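Local coordinates for SusD-like protein BACOVA_02651 (Bacteroides ovatus, PDB 5E75) that binds polysaccharide at the cell surface and probably captures xyloglucan before its import into the periplasm for degradation, at residues T427-L432 against D492-Y497; S45-D50 against F63-L68; Y423-W428 against L437-N442. All coordinates share one frame; numbering follows the deposited sequence.

Interaction 1 of 3, residues T427-L432 against D492-Y497; sequences TWFRYL and DIFLPY
Phe429 and Ile493 come closest along the two backbones, their CA atoms 8.3 Å apart. The contacts between the last turn of helix 421-431 and the end of the short helix 490-493 are made by side chains. Ile493 lies over one face of the Phe429 ring. Its CG1 is 3.7 Å from the centroid of the Phe429 ring and 9° off the ring normal, a CH-pi contact almost centred over the ring. The CG2 branch of Ile493 packs against the ring atom nearest it, 3.7 Å from Phe429 CD2. With chi1 at 164°, Phe429 CG points away from the backbone N, and the ring swings out from the helix toward the isoleucine. Phe494 touches the same ring at its edge, CE1 lying 4.2 Å from Phe429 CE2. The contact joins two parts of the SusD-family region that are some 60 residues apart in sequence, and Leu437 of helix 433-441 packs on both Phe429 and Ile493. Phe494 also meets Arg430. Phe494 CE1 sits over the centre of one guanidinium face, 3.4 Å from Arg430 CZ. The guanidinium and ring planes are 31° apart, so this is not a parallel stack. The arginine chain bends at its CB-CG bond on its way to the ring. Arg430 NH2 makes a salt bridge with Glu151, which ties down the charged end beside the aromatic ring.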
loop_
_atom_site.group_PDB
_atom_site.type_symbol
_atom_site.label_atom_id
_atom_site.label_comp_id
_atom_site.label_asym_id
_atom_site.label_seq_id
_atom_site.Cartn_x
_atom_site.Cartn_y
_atom_site.Cartn_z
ATOM N N THR A 427 -10.101 -5.854 -4.470
ATOM C CA THR A 427 -10.773 -6.842 -3.632
ATOM C C THR A 427 -12.281 -6.575 -3.561
ATOM O O THR A 427 -13.091 -7.483 -3.724
ATOM C CB THR A 427 -10.169 -6.887 -2.227
ATOM O OG1 THR A 427 -8.837 -7.389 -2.320
ATOM C CG2 THR A 427 -10.958 -7.795 -1.304
ATOM N N TRP A 428 -12.659 -5.328 -3.311
ATOM C CA TRP A 428 -14.072 -4.982 -3.261
ATOM C C TRP A 428 -14.759 -5.195 -4.618
ATOM O O TRP A 428 -15.910 -5.639 -4.658
ATOM C CB TRP A 428 -14.269 -3.539 -2.753
ATOM C CG TRP A 428 -13.961 -3.353 -1.305
ATOM C CD1 TRP A 428 -14.270 -4.203 -0.261
ATOM C CD2 TRP A 428 -13.298 -2.233 -0.712
ATOM N NE1 TRP A 428 -13.823 -3.675 0.929
ATOM C CE2 TRP A 428 -13.221 -2.471 0.677
ATOM C CE3 TRP A 428 -12.746 -1.053 -1.228
ATOM C CZ2 TRP A 428 -12.616 -1.570 1.546
ATOM C CZ3 TRP A 428 -12.135 -0.173 -0.375
ATOM C CH2 TRP A 428 -12.072 -0.435 1.001
ATOM N N PHE A 429 -14.071 -4.903 -5.725
ATOM C CA PHE A 429 -14.623 -5.112 -7.059
ATOM C C PHE A 429 -14.871 -6.586 -7.350
ATOM O O PHE A 429 -15.849 -6.946 -8.019
ATOM C CB PHE A 429 -13.709 -4.489 -8.121
ATOM C CG PHE A 429 -13.995 -4.971 -9.502
ATOM C CD1 PHE A 429 -15.083 -4.485 -10.205
ATOM C CD2 PHE A 429 -13.216 -5.951 -10.078
ATOM C CE1 PHE A 429 -15.372 -4.970 -11.466
ATOM C CE2 PHE A 429 -13.504 -6.428 -11.337
ATOM C CZ PHE A 429 -14.581 -5.948 -12.030
ATOM N N ARG A 430 -14.006 -7.446 -6.836
ATOM C CA ARG A 430 -14.199 -8.875 -7.023
ATOM C C ARG A 430 -15.376 -9.419 -6.215
ATOM O O ARG A 430 -15.905 -10.493 -6.534
ATOM C CB ARG A 430 -12.902 -9.632 -6.690
ATOM C CG ARG A 430 -12.026 -9.882 -7.892
ATOM C CD ARG A 430 -12.516 -11.116 -8.654
ATOM N NE ARG A 430 -11.657 -11.458 -9.771
ATOM C CZ ARG A 430 -11.801 -11.013 -11.011
ATOM N NH1 ARG A 430 -12.793 -10.187 -11.324
ATOM N NH2 ARG A 430 -10.955 -11.415 -11.950
ATOM N N TYR A 431 -15.769 -8.679 -5.184
ATOM C CA TYR A 431 -16.904 -9.016 -4.317
ATOM C C TYR A 431 -18.238 -8.428 -4.807
ATOM O O TYR A 431 -19.225 -9.158 -4.980
ATOM C CB TYR A 431 -16.545 -8.521 -2.916
ATOM C CG TYR A 431 -17.632 -8.420 -1.863
ATOM C CD1 TYR A 431 -18.668 -9.345 -1.765
ATOM C CD2 TYR A 431 -17.566 -7.420 -0.912
ATOM C CE1 TYR A 431 -19.641 -9.220 -0.763
ATOM C CE2 TYR A 431 -18.519 -7.291 0.079
ATOM C CZ TYR A 431 -19.538 -8.195 0.155
ATOM O OH TYR A 431 -20.455 -8.027 1.167
ATOM N N LEU A 432 -18.259 -7.113 -5.038
ATOM C CA LEU A 432 -19.456 -6.379 -5.468
ATOM C C LEU A 432 -19.099 -5.560 -6.706
ATOM O O LEU A 432 -18.924 -4.349 -6.638
ATOM C CB LEU A 432 -19.959 -5.491 -4.331
ATOM C CG LEU A 432 -20.446 -6.207 -3.072
ATOM C CD1 LEU A 432 -20.748 -5.204 -1.961
ATOM C CD2 LEU A 432 -21.680 -7.069 -3.347
ATOM N N ASP A 492 -11.681 -3.237 -17.482
ATOM C CA ASP A 492 -10.660 -2.230 -17.213
ATOM C C ASP A 492 -9.898 -2.429 -15.911
ATOM O O ASP A 492 -8.819 -1.859 -15.731
ATOM C CB ASP A 492 -11.282 -0.829 -17.185
ATOM C CG ASP A 492 -11.827 -0.403 -18.534
ATOM O OD1 ASP A 492 -11.022 -0.249 -19.470
ATOM O OD2 ASP A 492 -13.063 -0.202 -18.656
ATOM N N ILE A 493 -10.441 -3.224 -15.009
ATOM C CA ILE A 493 -9.951 -3.199 -13.634
ATOM C C ILE A 493 -8.586 -3.858 -13.476
ATOM O O ILE A 493 -7.664 -3.227 -12.949
ATOM C CB ILE A 493 -10.976 -3.800 -12.655
ATOM C CG1 ILE A 493 -12.323 -3.076 -12.769
ATOM C CG2 ILE A 493 -10.465 -3.734 -11.214
ATOM C CD1 ILE A 493 -12.260 -1.554 -12.669
ATOM N N PHE A 494 -8.457 -5.103 -13.920
ATOM C CA PHE A 494 -7.176 -5.791 -13.881
ATOM C C PHE A 494 -6.312 -5.304 -15.034
ATOM O O PHE A 494 -6.794 -5.084 -16.150
ATOM C CB PHE A 494 -7.399 -7.300 -13.899
ATOM C CG PHE A 494 -7.952 -7.834 -12.602
ATOM C CD1 PHE A 494 -9.306 -7.790 -12.300
ATOM C CD2 PHE A 494 -7.088 -8.351 -11.659
ATOM C CE1 PHE A 494 -9.771 -8.280 -11.091
ATOM C CE2 PHE A 494 -7.534 -8.845 -10.479
ATOM C CZ PHE A 494 -8.885 -8.801 -10.176
ATOM N N LEU A 495 -5.031 -5.098 -14.752
ATOM C CA LEU A 495 -4.091 -4.554 -15.722
ATOM C C LEU A 495 -3.572 -5.625 -16.680
ATOM O O LEU A 495 -3.585 -6.797 -16.364
ATOM C CB LEU A 495 -2.937 -3.889 -14.971
ATOM C CG LEU A 495 -3.370 -2.539 -14.370
ATOM C CD1 LEU A 495 -2.520 -2.071 -13.190
ATOM C CD2 LEU A 495 -3.389 -1.476 -15.454
ATOM N N PRO A 496 -3.135 -5.218 -17.883
ATOM C CA PRO A 496 -2.607 -6.181 -18.849
ATOM C C PRO A 496 -1.232 -6.682 -18.430
ATOM O O PRO A 496 -0.513 -6.001 -17.695
ATOM C CB PRO A 496 -2.519 -5.371 -20.144
ATOM C CG PRO A 496 -2.406 -3.971 -19.716
ATOM C CD PRO A 496 -3.134 -3.845 -18.400
ATOM N N TYR A 497 -0.874 -7.883 -18.882
ATOM C CA TYR A 497 0.479 -8.397 -18.667
ATOM C C TYR A 497 1.442 -7.516 -19.454
ATOM O O TYR A 497 1.084 -6.999 -20.510
ATOM C CB TYR A 497 0.571 -9.877 -19.075
ATOM C CG TYR A 497 -0.333 -10.740 -18.227
ATOM C CD1 TYR A 497 -0.027 -10.996 -16.898
ATOM C CD2 TYR A 497 -1.514 -11.238 -18.733
ATOM C CE1 TYR A 497 -0.866 -11.761 -16.101
ATOM C CE2 TYR A 497 -2.364 -11.992 -17.949
ATOM C CZ TYR A 497 -2.042 -12.238 -16.632
ATOM O OH TYR A 497 -2.915 -12.974 -15.871
#

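Interaction 2 of 3, residues S45-D50 against F63-L68; sequences SGRAND and FQVTAL
The Arg47 chain runs extended from CG to NE (chi3 177°) and carries its guanidinium across to Phe63 and Val65. Phe63 CG lies opposite the carbonyl carbon (chi1 -67°), which turns the ring toward the guanidinium. The ring and the arginine chain lie roughly perpendicular. Phe63 CD1 and CE1 lie over one face of the guanidinium, CE1 off-centre, near its border. The nearest pair is Arg47 NH2 and Phe63 CD1, at 3.4 Å. Arg47 CZ is 3.6 Å from Phe63 CE1. The guanidinium and ring planes are 54° apart, so the groups are far from a parallel stack. Val65 reaches the neighbouring nitrogen with one methyl, its CG2 lying 3.9 Å from Arg47 NH1.

Residues 45-50 leave helix 40-46 through a type I turn from Gly46 to Asn49. A Schellman motif ends the helix there, with Asn49 at positive phi. Its backbone bonds include Asp50 N to Ser45 O, at 3.0 Å. Ser45 OG also donates to Asp50 OD2 at 2.8 Å, meeting it from above the carboxylate plane. Arg47 lies within this turn and projects from it toward the loop. The other segment is that loop, between helices 58-62 and 70-95, and both segments lie in the N-terminal region of the SusD-type fold.

The polar end of Arg47 is held from beyond the two segments. NH2 probably donates to Ile493 O, and NH1 makes a weak bond to the carbonyl oxygen of Phe60. A Tris molecule, probably from the crystallisation liquor, is hydrogen-bonded by the carbonyl oxygens of Phe63 and Val65.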
loop_
_atom_site.group_PDB
_atom_site.type_symbol
_atom_site.label_atom_id
_atom_site.label_comp_id
_atom_site.label_asym_id
_atom_site.label_seq_id
_atom_site.Cartn_x
_atom_site.Cartn_y
_atom_site.Cartn_z
ATOM N N SER A 45 -1.488 3.845 -5.299
ATOM C CA SER A 45 -2.187 5.079 -4.921
ATOM C C SER A 45 -2.883 5.782 -6.090
ATOM O O SER A 45 -4.046 6.172 -5.978
ATOM C CB SER A 45 -1.247 6.057 -4.204
ATOM O OG SER A 45 -1.137 5.737 -2.831
ATOM N N GLY A 46 -2.180 5.949 -7.205
ATOM C CA GLY A 46 -2.771 6.636 -8.344
ATOM C C GLY A 46 -4.045 5.963 -8.822
ATOM O O GLY A 46 -5.074 6.595 -9.044
ATOM N N ARG A 47 -3.992 4.650 -8.970
ATOM C CA ARG A 47 -5.112 3.925 -9.539
ATOM C C ARG A 47 -6.336 3.953 -8.623
ATOM O O ARG A 47 -7.460 3.833 -9.093
ATOM C CB ARG A 47 -4.704 2.490 -9.856
ATOM C CG ARG A 47 -5.653 1.773 -10.813
ATOM C CD ARG A 47 -4.913 0.666 -11.482
ATOM N NE ARG A 47 -5.719 -0.158 -12.373
ATOM C CZ ARG A 47 -6.023 0.138 -13.629
ATOM N NH1 ARG A 47 -5.653 1.295 -14.160
ATOM N NH2 ARG A 47 -6.701 -0.734 -14.355
ATOM N N ALA A 48 -6.125 4.175 -7.326
ATOM C CA ALA A 48 -7.213 4.364 -6.370
ATOM C C ALA A 48 -7.791 5.775 -6.413
ATOM O O ALA A 48 -8.765 6.057 -5.731
ATOM C CB ALA A 48 -6.728 4.085 -4.951
ATOM N N ASN A 49 -7.173 6.651 -7.198
ATOM C CA ASN A 49 -7.461 8.085 -7.185
ATOM C C ASN A 49 -7.110 8.749 -5.853
ATOM O O ASN A 49 -7.763 9.696 -5.420
ATOM C CB ASN A 49 -8.913 8.406 -7.590
ATOM C CG ASN A 49 -9.073 9.827 -8.096
ATOM O OD1 ASN A 49 -8.175 10.366 -8.738
ATOM N ND2 ASN A 49 -10.224 10.427 -7.835
ATOM N N ASP A 50 -6.046 8.292 -5.209
ATOM C CA ASP A 50 -5.528 9.030 -4.050
ATOM C C ASP A 50 -5.080 10.409 -4.530
ATOM O O ASP A 50 -5.281 11.416 -3.849
ATOM C CB ASP A 50 -4.300 8.343 -3.436
ATOM C CG ASP A 50 -4.619 7.137 -2.551
ATOM O OD1 ASP A 50 -5.757 6.662 -2.451
ATOM O OD2 ASP A 50 -3.650 6.614 -1.955
ATOM N N PHE A 63 -7.872 4.900 -16.249
ATOM C CA PHE A 63 -8.084 3.577 -16.843
ATOM C C PHE A 63 -7.785 3.536 -18.341
ATOM O O PHE A 63 -8.577 3.030 -19.142
ATOM C CB PHE A 63 -9.480 3.023 -16.523
ATOM C CG PHE A 63 -9.674 2.703 -15.072
ATOM C CD1 PHE A 63 -9.315 1.462 -14.572
ATOM C CD2 PHE A 63 -10.183 3.644 -14.204
ATOM C CE1 PHE A 63 -9.466 1.164 -13.237
ATOM C CE2 PHE A 63 -10.361 3.360 -12.860
ATOM C CZ PHE A 63 -9.989 2.117 -12.369
ATOM N N GLN A 64 -6.621 4.058 -18.704
ATOM C CA GLN A 64 -6.173 4.037 -20.089
ATOM C C GLN A 64 -4.745 3.500 -20.226
ATOM O O GLN A 64 -4.004 3.881 -21.122
ATOM C CB GLN A 64 -6.292 5.434 -20.686
ATOM C CG GLN A 64 -7.722 5.961 -20.684
ATOM C CD GLN A 64 -7.806 7.411 -21.084
ATOM O OE1 GLN A 64 -7.762 8.300 -20.241
ATOM N NE2 GLN A 64 -7.925 7.659 -22.383
ATOM N N VAL A 65 -4.374 2.576 -19.349
ATOM C CA VAL A 65 -3.035 1.993 -19.374
ATOM C C VAL A 65 -2.865 1.042 -20.562
ATOM O O VAL A 65 -3.766 0.273 -20.884
ATOM C CB VAL A 65 -2.738 1.234 -18.068
ATOM C CG1 VAL A 65 -1.308 0.665 -18.073
ATOM C CG2 VAL A 65 -2.927 2.133 -16.872
ATOM N N THR A 66 -1.713 1.122 -21.220
ATOM C CA THR A 66 -1.379 0.199 -22.302
ATOM C C THR A 66 -0.372 -0.832 -21.812
ATOM O O THR A 66 0.315 -0.636 -20.807
ATOM C CB THR A 66 -0.771 0.905 -23.518
ATOM O OG1 THR A 66 0.592 1.247 -23.245
ATOM C CG2 THR A 66 -1.546 2.161 -23.874
ATOM N N ALA A 67 -0.286 -1.942 -22.535
ATOM C CA ALA A 67 0.602 -3.039 -22.162
ATOM C C ALA A 67 2.079 -2.670 -22.196
ATOM O O ALA A 67 2.891 -3.372 -21.582
ATOM C CB ALA A 67 0.348 -4.235 -23.049
ATOM N N LEU A 68 2.431 -1.591 -22.896
ATOM C CA LEU A 68 3.825 -1.139 -22.971
ATOM C C LEU A 68 4.287 -0.304 -21.774
ATOM O O LEU A 68 5.466 0.016 -21.653
ATOM C CB LEU A 68 4.051 -0.320 -24.246
ATOM C CG LEU A 68 4.530 -1.088 -25.477
ATOM C CD1 LEU A 68 4.621 -0.122 -26.645
ATOM C CD2 LEU A 68 5.887 -1.782 -25.253
#

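Interaction 3 of 3, residues Y423-W428 against L437-N442; sequences YDMVTW and LNYFNN
Met425 meets Phe440 where helix 421-431 packs on helix 433-441, and its side chain can be followed outward from the backbone. CB comes first, at the edge of the Phe440 ring and close to its plane, 3.9 Å from Phe440 CE1. CG is 4.1 Å from Phe440 CE1. SD is 4.0 Å from Phe440 CE1 and 5.2 Å from the ring centroid. The sulfur lies 69° off the ring normal, an oblique Met-aromatic contact. CE goes on to the second aromatic residue, 4.3 Å from Tyr439 CE1. The methionine chain is extended beyond CG (chi2 174°, chi3 177°), and this carries CE past Phe440 to the Tyr439 ring. The methionine and phenylalanine side chains run alongside each other, pointing opposite ways. The carbonyl oxygen of Met425 also lies in the plane of the Phe440 ring, at its edge, 4.0 Å from Phe440 CZ.

The two helices follow each other directly in the chain, with Met425 and Phe440 nearest along the backbones. Both residues are buried. Phe440 packs further against Trp422, and Ile493 of helix 490-493 adds to its surroundings. Tyr439 is partly exposed, and its OH is hydrogen-bonded to Arg412 of helix 404-415, which Met425 also touches.

Across the two segments the contact is apolar and depends on shape and dispersion, and the polarisable sulfur of Met425 adds a Met-aromatic contact. The tyrosine hydroxyl finds its polar partner on a third helix.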
loop_
_atom_site.group_PDB
_atom_site.type_symbol
_atom_site.label_atom_id
_atom_site.label_comp_id
_atom_site.label_asym_id
_atom_site.label_seq_id
_atom_site.Cartn_x
_atom_site.Cartn_y
_atom_site.Cartn_z
ATOM N N TYR A 423 -5.358 -1.770 -4.115
ATOM C CA TYR A 423 -5.473 -3.210 -3.901
ATOM C C TYR A 423 -6.757 -3.543 -3.159
ATOM O O TYR A 423 -7.411 -4.545 -3.463
ATOM C CB TYR A 423 -4.244 -3.738 -3.141
ATOM C CG TYR A 423 -2.934 -3.489 -3.867
ATOM C CD1 TYR A 423 -2.613 -4.247 -4.969
ATOM C CD2 TYR A 423 -1.999 -2.556 -3.419
ATOM C CE1 TYR A 423 -1.421 -4.069 -5.639
ATOM C CE2 TYR A 423 -0.818 -2.332 -4.117
ATOM C CZ TYR A 423 -0.545 -3.110 -5.218
ATOM O OH TYR A 423 0.625 -3.002 -5.948
ATOM N N ASP A 424 -7.126 -2.710 -2.192
ATOM C CA ASP A 424 -8.379 -2.891 -1.474
ATOM C C ASP A 424 -9.577 -2.694 -2.410
ATOM O O ASP A 424 -10.566 -3.416 -2.302
ATOM C CB ASP A 424 -8.494 -1.921 -0.307
ATOM C CG ASP A 424 -7.494 -2.177 0.769
ATOM O OD1 ASP A 424 -6.946 -3.281 0.815
ATOM O OD2 ASP A 424 -7.307 -1.253 1.592
ATOM N N MET A 425 -9.498 -1.731 -3.321
ATOM C CA MET A 425 -10.581 -1.497 -4.272
ATOM C C MET A 425 -10.759 -2.678 -5.232
ATOM O O MET A 425 -11.892 -2.998 -5.590
ATOM C CB MET A 425 -10.380 -0.194 -5.041
ATOM C CG MET A 425 -10.618 1.017 -4.190
ATOM S SD MET A 425 -10.225 2.530 -5.054
ATOM C CE MET A 425 -10.691 3.740 -3.807
ATOM N N VAL A 426 -9.671 -3.331 -5.646
ATOM C CA VAL A 426 -9.799 -4.518 -6.492
ATOM C C VAL A 426 -10.492 -5.649 -5.729
ATOM O O VAL A 426 -11.372 -6.329 -6.279
ATOM C CB VAL A 426 -8.432 -4.978 -7.054
ATOM C CG1 VAL A 426 -8.581 -6.260 -7.841
ATOM C CG2 VAL A 426 -7.837 -3.871 -7.924
ATOM N N THR A 427 -10.101 -5.854 -4.470
ATOM C CA THR A 427 -10.773 -6.842 -3.632
ATOM C C THR A 427 -12.281 -6.575 -3.561
ATOM O O THR A 427 -13.091 -7.483 -3.724
ATOM C CB THR A 427 -10.169 -6.887 -2.227
ATOM O OG1 THR A 427 -8.837 -7.389 -2.320
ATOM C CG2 THR A 427 -10.958 -7.795 -1.304
ATOM N N TRP A 428 -12.659 -5.328 -3.311
ATOM C CA TRP A 428 -14.072 -4.982 -3.261
ATOM C C TRP A 428 -14.759 -5.195 -4.618
ATOM O O TRP A 428 -15.910 -5.639 -4.658
ATOM C CB TRP A 428 -14.269 -3.539 -2.753
ATOM C CG TRP A 428 -13.961 -3.353 -1.305
ATOM C CD1 TRP A 428 -14.270 -4.203 -0.261
ATOM C CD2 TRP A 428 -13.298 -2.233 -0.712
ATOM N NE1 TRP A 428 -13.823 -3.675 0.929
ATOM C CE2 TRP A 428 -13.221 -2.471 0.677
ATOM C CE3 TRP A 428 -12.746 -1.053 -1.228
ATOM C CZ2 TRP A 428 -12.616 -1.570 1.546
ATOM C CZ3 TRP A 428 -12.135 -0.173 -0.375
ATOM C CH2 TRP A 428 -12.072 -0.435 1.001
ATOM N N LEU A 437 -17.909 -0.602 -9.763
ATOM C CA LEU A 437 -17.813 0.094 -11.036
ATOM C C LEU A 437 -18.551 1.434 -10.947
ATOM O O LEU A 437 -18.076 2.450 -11.452
ATOM C CB LEU A 437 -18.374 -0.761 -12.169
ATOM C CG LEU A 437 -17.509 -1.974 -12.543
ATOM C CD1 LEU A 437 -18.264 -2.844 -13.547
ATOM C CD2 LEU A 437 -16.149 -1.572 -13.078
ATOM N N ASN A 438 -19.709 1.447 -10.298
ATOM C CA ASN A 438 -20.433 2.706 -10.111
ATOM C C ASN A 438 -19.613 3.667 -9.257
ATOM O O ASN A 438 -19.506 4.856 -9.559
ATOM C CB ASN A 438 -21.790 2.438 -9.466
ATOM C CG ASN A 438 -22.560 3.708 -9.192
ATOM O OD1 ASN A 438 -22.599 4.193 -8.062
ATOM N ND2 ASN A 438 -23.155 4.266 -10.233
ATOM N N TYR A 439 -18.990 3.130 -8.207
ATOM C CA TYR A 439 -18.102 3.917 -7.354
ATOM C C TYR A 439 -16.974 4.542 -8.199
ATOM O O TYR A 439 -16.746 5.746 -8.159
ATOM C CB TYR A 439 -17.530 3.021 -6.243
ATOM C CG TYR A 439 -16.743 3.746 -5.164
ATOM C CD1 TYR A 439 -15.455 4.221 -5.409
ATOM C CD2 TYR A 439 -17.277 3.933 -3.898
ATOM C CE1 TYR A 439 -14.743 4.893 -4.436
ATOM C CE2 TYR A 439 -16.559 4.590 -2.912
ATOM C CZ TYR A 439 -15.295 5.063 -3.188
ATOM O OH TYR A 439 -14.576 5.714 -2.224
ATOM N N PHE A 440 -16.262 3.732 -8.980
ATOM C CA PHE A 440 -15.119 4.247 -9.748
ATOM C C PHE A 440 -15.542 5.333 -10.741
ATOM O O PHE A 440 -14.826 6.318 -10.928
ATOM C CB PHE A 440 -14.404 3.118 -10.506
ATOM C CG PHE A 440 -13.878 2.009 -9.641
ATOM C CD1 PHE A 440 -13.432 2.229 -8.353
ATOM C CD2 PHE A 440 -13.842 0.728 -10.140
ATOM C CE1 PHE A 440 -12.962 1.175 -7.580
ATOM C CE2 PHE A 440 -13.374 -0.317 -9.380
ATOM C CZ PHE A 440 -12.954 -0.100 -8.102
ATOM N N ASN A 441 -16.697 5.143 -11.370
ATOM C CA ASN A 441 -17.222 6.110 -12.325
ATOM C C ASN A 441 -17.748 7.374 -11.680
ATOM O O ASN A 441 -18.024 8.344 -12.381
ATOM C CB ASN A 441 -18.317 5.462 -13.174
ATOM C CG ASN A 441 -17.749 4.569 -14.264
ATOM O OD1 ASN A 441 -16.944 5.010 -15.071
ATOM N ND2 ASN A 441 -18.139 3.303 -14.265
ATOM N N ASN A 442 -17.888 7.372 -10.368
ATOM C CA ASN A 442 -18.325 8.548 -9.639
ATOM C C ASN A 442 -17.233 9.228 -8.840
ATOM O O ASN A 442 -17.516 10.091 -8.020
ATOM C CB ASN A 442 -19.529 8.197 -8.762
ATOM C CG ASN A 442 -20.825 8.215 -9.551
ATOM O OD1 ASN A 442 -21.371 9.283 -9.828
ATOM N ND2 ASN A 442 -21.292 7.049 -9.966
#

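Interactions 1 and 3 both use helix 421-431, whose neighbouring turns face helix 490-493 and helix 433-441. They merge into one apolar cluster, as Ile493 CD1 of interaction 1 lies 3.7 Å from Phe440 CE2 of interaction 3. Interaction 2 belongs to the N-terminal family region, yet it touches both: its arginine reaches the backbone of the 492-497 segment, and Ala48 O packs near Met425 CE. Interactions 2 and 3 are buried, whereas interaction 1 is partly buried. The chemistry does not follow burial: interaction 3 is mainly apolar, interaction 2 sets a buried guanidinium against a ring, and interaction 1 adds a partly exposed arginine to two apolar contacts.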